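Local atomic coordinates of carboxyvinyl-carboxyphosphonate phosphorylmutase (Bacillus anthracis, PDB entry 4IQD), a protein that belongs to the phosphoenolpyruvate phosphomutase family of alpha/beta-barrel enzymes and carries pyruvic acid at several sites in this crystal form. Residues E144-V147 / Q148-K151; D269-S272 / N273-T276. All blocks are in the same frame, centred on the assembly; numbering follows the deposited sequence.

Contact 1: E144-V147 / Q148-K151; sequences EELV and QKIK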
loop_
_atom_site.group_PDB
_atom_site.type_symbol
_atom_site.label_atom_id
_atom_site.label_comp_id
_atom_site.label_asym_id
_atom_site.label_seq_id
_atom_site.Cartn_x
_atom_site.Cartn_y
_atom_site.Cartn_z
ATOM N N GLU A 144 24.346 6.910 -26.224
ATOM C CA GLU A 144 25.518 6.614 -25.404
ATOM C C GLU A 144 25.208 6.775 -23.927
ATOM O O GLU A 144 25.697 6.019 -23.087
ATOM C CB GLU A 144 26.674 7.544 -25.771
ATOM C CG GLU A 144 27.823 7.524 -24.772
ATOM C CD GLU A 144 28.843 8.614 -25.028
ATOM O OE1 GLU A 144 28.469 9.806 -24.976
ATOM O OE2 GLU A 144 30.018 8.278 -25.284
ATOM N N GLU A 145 24.384 7.769 -23.622
ATOM C CA GLU A 145 24.050 8.091 -22.248
ATOM C C GLU A 145 23.419 6.901 -21.528
ATOM O O GLU A 145 23.761 6.614 -20.384
ATOM C CB GLU A 145 23.129 9.308 -22.207
ATOM C CG GLU A 145 23.476 10.315 -21.127
ATOM C CD GLU A 145 22.860 11.680 -21.382
ATOM O OE1 GLU A 145 22.903 12.148 -22.545
ATOM O OE2 GLU A 145 22.330 12.281 -20.422
ATOM N N LEU A 146 22.511 6.200 -22.201
ATOM C CA LEU A 146 21.917 5.000 -21.619
ATOM C C LEU A 146 22.882 3.827 -21.705
ATOM O O LEU A 146 22.932 2.988 -20.807
ATOM C CB LEU A 146 20.593 4.633 -22.293
ATOM C CG LEU A 146 19.882 3.475 -21.579
ATOM C CD1 LEU A 146 19.671 3.813 -20.111
ATOM C CD2 LEU A 146 18.565 3.101 -22.228
ATOM N N VAL A 147 23.643 3.778 -22.792
ATOM C CA VAL A 147 24.615 2.717 -23.017
ATOM C C VAL A 147 25.572 2.597 -21.842
ATOM O O VAL A 147 25.814 1.503 -21.334
ATOM C CB VAL A 147 25.407 2.955 -24.321
ATOM C CG1 VAL A 147 26.763 2.258 -24.280
ATOM C CG2 VAL A 147 24.595 2.494 -25.523
ATOM N N GLN A 148 26.099 3.730 -21.400
ATOM C CA GLN A 148 27.006 3.750 -20.263
ATOM C C GLN A 148 26.316 3.285 -18.985
ATOM O O GLN A 148 26.895 2.544 -18.192
ATOM C CB GLN A 148 27.578 5.147 -20.078
ATOM C CG GLN A 148 28.464 5.581 -21.219
ATOM C CD GLN A 148 28.896 7.018 -21.089
ATOM O OE1 GLN A 148 28.161 7.853 -20.564
ATOM N NE2 GLN A 148 30.099 7.318 -21.560
ATOM N N LYS A 149 25.074 3.714 -18.792
ATOM C CA LYS A 149 24.300 3.306 -17.628
ATOM C C LYS A 149 24.082 1.796 -17.595
ATOM O O LYS A 149 24.163 1.174 -16.539
ATOM C CB LYS A 149 22.957 4.030 -17.585
ATOM C CG LYS A 149 23.059 5.484 -17.171
ATOM C CD LYS A 149 21.691 6.072 -16.883
ATOM C CE LYS A 149 21.812 7.402 -16.160
ATOM N NZ LYS A 149 20.490 7.944 -15.745
ATOM N N ILE A 150 23.800 1.213 -18.756
ATOM C CA ILE A 150 23.605 -0.225 -18.858
ATOM C C ILE A 150 24.904 -0.951 -18.530
ATOM O O ILE A 150 24.908 -1.943 -17.803
ATOM C CB ILE A 150 23.106 -0.617 -20.260
ATOM C CG1 ILE A 150 21.714 -0.026 -20.502
ATOM C CG2 ILE A 150 23.075 -2.122 -20.421
ATOM C CD1 ILE A 150 21.178 -0.248 -21.896
ATOM N N LYS A 151 26.007 -0.430 -19.057
ATOM C CA LYS A 151 27.332 -0.975 -18.781
ATOM C C LYS A 151 27.657 -0.896 -17.300
ATOM O O LYS A 151 28.311 -1.785 -16.754
ATOM C CB LYS A 151 28.397 -0.222 -19.582
ATOM C CG LYS A 151 28.343 -0.469 -21.079
ATOM C CD LYS A 151 29.079 0.611 -21.858
ATOM C CE LYS A 151 30.570 0.615 -21.572
ATOM N NZ LYS A 151 31.276 1.607 -22.439
#

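Contact 2: D269-S272 / N273-T276; sequences DALS and NMQT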
loop_
_atom_site.group_PDB
_atom_site.type_symbol
_atom_site.label_atom_id
_atom_site.label_comp_id
_atom_site.label_asym_id
_atom_site.label_seq_id
_atom_site.Cartn_x
_atom_site.Cartn_y
_atom_site.Cartn_z
ATOM N N ASP A 269 -23.911 -2.776 2.282
ATOM C CA ASP A 269 -24.225 -3.213 0.932
ATOM C C ASP A 269 -22.997 -3.629 0.130
ATOM O O ASP A 269 -23.121 -4.109 -0.996
ATOM C CB ASP A 269 -25.000 -2.117 0.195
ATOM C CG ASP A 269 -26.256 -1.693 0.934
ATOM O OD1 ASP A 269 -26.832 -2.528 1.669
ATOM O OD2 ASP A 269 -26.672 -0.527 0.781
ATOM N N ALA A 270 -21.816 -3.452 0.711
ATOM C CA ALA A 270 -20.579 -3.741 -0.005
ATOM C C ALA A 270 -19.861 -4.967 0.546
ATOM O O ALA A 270 -18.706 -5.216 0.215
ATOM C CB ALA A 270 -19.660 -2.532 0.018
ATOM N N LEU A 271 -20.555 -5.732 1.381
ATOM C CA LEU A 271 -19.968 -6.908 2.009
ATOM C C LEU A 271 -19.513 -7.935 0.979
ATOM O O LEU A 271 -18.521 -8.628 1.183
ATOM C CB LEU A 271 -20.970 -7.557 2.971
ATOM C CG LEU A 271 -20.954 -7.190 4.457
ATOM C CD1 LEU A 271 -20.879 -5.698 4.671
ATOM C CD2 LEU A 271 -22.195 -7.754 5.124
ATOM N N SER A 272 -20.243 -8.030 -0.128
ATOM C CA SER A 272 -19.931 -9.008 -1.164
ATOM C C SER A 272 -18.706 -8.601 -1.974
ATOM O O SER A 272 -18.085 -9.429 -2.644
ATOM C CB SER A 272 -21.133 -9.210 -2.086
ATOM O OG SER A 272 -22.254 -9.671 -1.356
ATOM N N ASN A 273 -18.366 -7.320 -1.911
ATOM C CA ASN A 273 -17.215 -6.791 -2.627
ATOM C C ASN A 273 -15.961 -6.858 -1.773
ATOM O O ASN A 273 -15.015 -6.100 -1.982
ATOM C CB ASN A 273 -17.472 -5.344 -3.041
ATOM C CG ASN A 273 -18.578 -5.221 -4.068
ATOM O OD1 ASN A 273 -18.697 -6.051 -4.968
ATOM N ND2 ASN A 273 -19.394 -4.182 -3.938
HETATM N N MSE A 274 -15.956 -7.768 -0.806
HETATM C CA MSE A 274 -14.863 -7.834 0.150
HETATM C C MSE A 274 -14.179 -9.190 0.208
HETATM O O MSE A 274 -14.803 -10.232 0.020
HETATM C CB MSE A 274 -15.357 -7.464 1.548
HETATM C CG MSE A 274 -15.976 -6.086 1.647
HETATM SE SE MSE A 274 -16.297 -5.553 3.486
HETATM C CE MSE A 274 -17.381 -3.966 3.162
ATOM N N GLN A 275 -12.878 -9.157 0.466
ATOM C CA GLN A 275 -12.152 -10.353 0.831
ATOM C C GLN A 275 -12.561 -10.721 2.248
ATOM O O GLN A 275 -12.615 -9.855 3.120
ATOM C CB GLN A 275 -10.655 -10.082 0.797
ATOM C CG GLN A 275 -9.844 -11.076 1.597
ATOM C CD GLN A 275 -8.523 -10.507 2.049
ATOM O OE1 GLN A 275 -7.488 -11.157 1.939
ATOM N NE2 GLN A 275 -8.551 -9.286 2.567
ATOM N N THR A 276 -12.849 -11.999 2.475
ATOM C CA THR A 276 -13.267 -12.473 3.791
ATOM C C THR A 276 -12.081 -12.631 4.744
ATOM O O THR A 276 -10.931 -12.702 4.313
ATOM C CB THR A 276 -14.009 -13.824 3.700
ATOM O OG1 THR A 276 -13.106 -14.841 3.251
ATOM C CG2 THR A 276 -15.175 -13.730 2.737
#

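Contact 1: E144-V147 / Q148-K151
The amide N of Ile150 donates to the carbonyl O of Leu146 over 2.8 Å with an N-H...O angle of 158°. Gln148 N bonds likewise to Glu144 O at 2.9 Å and Lys151 N to Val147 O at 3.0 Å, the i to i+4 pattern of an alpha-helix. These turns belong to helix 143-156, which links the parallel strands 120-124 and 161-166 in a beta-alpha-beta unit of the barrel. On its inner side Leu146 and Ile150 lie one turn apart, with Leu146 CG 4.0 Å from Ile150 CD1. Tyr184 of helix 174-187 packs against both of them, and Ile123 of strand 120-124 meets Leu146, so branched aliphatic chains suit this face. On the outside, Glu144 turns its CG anti to the backbone N (chi1 167°) while Gln148 CG lies beside its own N. With both chains extended beyond CG, the carboxylate and amide come to lie stacked, their planes 18° apart, and Glu144 OE2 comes no closer than 3.8 Å to Gln148 NE2, a face-on approach rather than a bond. Val147 sits at the border: it packs on Ala187, and the methylene CD of Lys151 covers Val147 CG1 at 3.7 Å. Lys149 starts across Leu146, its CB 4.2 Å from Leu146 CD1, and then leads off, extended, to hydrogen-bond the backbone O atoms of Thr98 and Gly101 through NZ. Glu145 OE1, meanwhile, is held by Thr142 OG1. The helix is thus amphipathic, with hydrocarbon toward the barrel, polar groups toward solvent, and a lysine that uses methylenes for packing and its ammonium to hold the loop that follows strand 92-95.

Contact 2: D269-S272 / N273-T276
Two overlapping reverse turns shape the loop between helices 245-264 and 277-283. In the first, Asn273 N donates to Ala270 O at 3.0 Å, and the backbone angles of Leu271 and Ser272 are those of a type I turn. The N-H meets the oxygen at 140°, from well above the carbonyl plane rather than along a lone pair. The second turn is closed more weakly, by Met274 N on Leu271 O at 3.4 Å. Met274, modelled as selenomethionine, then folds back beneath the turn. Its CG stands beside the backbone N (chi1 -58°), and from there the extended chain runs past Ala270 O, with CG 3.2 Å and CE 3.5 Å from that oxygen. The terminal methyl, CE, touches two apolar groups, Ala270 CB at 4.1 Å and Leu271 CD1 at 4.2 Å. A small alanine fits here because its other neighbours, Val257 and Leu260 of helix 245-264, are close; the long, unbranched Met274 reaches straight back along the turn to Ala270 and Leu271. Beyond it the chain straightens, and Gln275 forms backbone hydrogen bonds to the second subunit, whose Tyr226 and Glu220 pack on Leu271 and Met274. Thr276 is the N-cap of helix 277-283: its side chain caps a backbone N of the first turn while Glu279 OE1 accepts from Thr276 N, a pairing consistent with a capping box.

Contact 1 and contact 2 lie on opposite sides of the centre of the chain, their centres 49 Å apart and their nearest atoms about 38 Å apart, and they follow one another in sequence. The centre of contact 1 lies about 21 Å from the centre of the chain, that of contact 2 about 29 Å. The helix of contact 1 leads into strand 161-166, whose Arg165 lines a pyruvic acid pocket together with Tyr54 and Asp95. The tyrosine that contact 2 meets across the interface is Tyr226; the same residue, in this chain, lines another pyruvic acid pocket with Tyr227 and Glu231. Contact 1 lies within one subunit's barrel, whereas contact 2 also touches the second subunit.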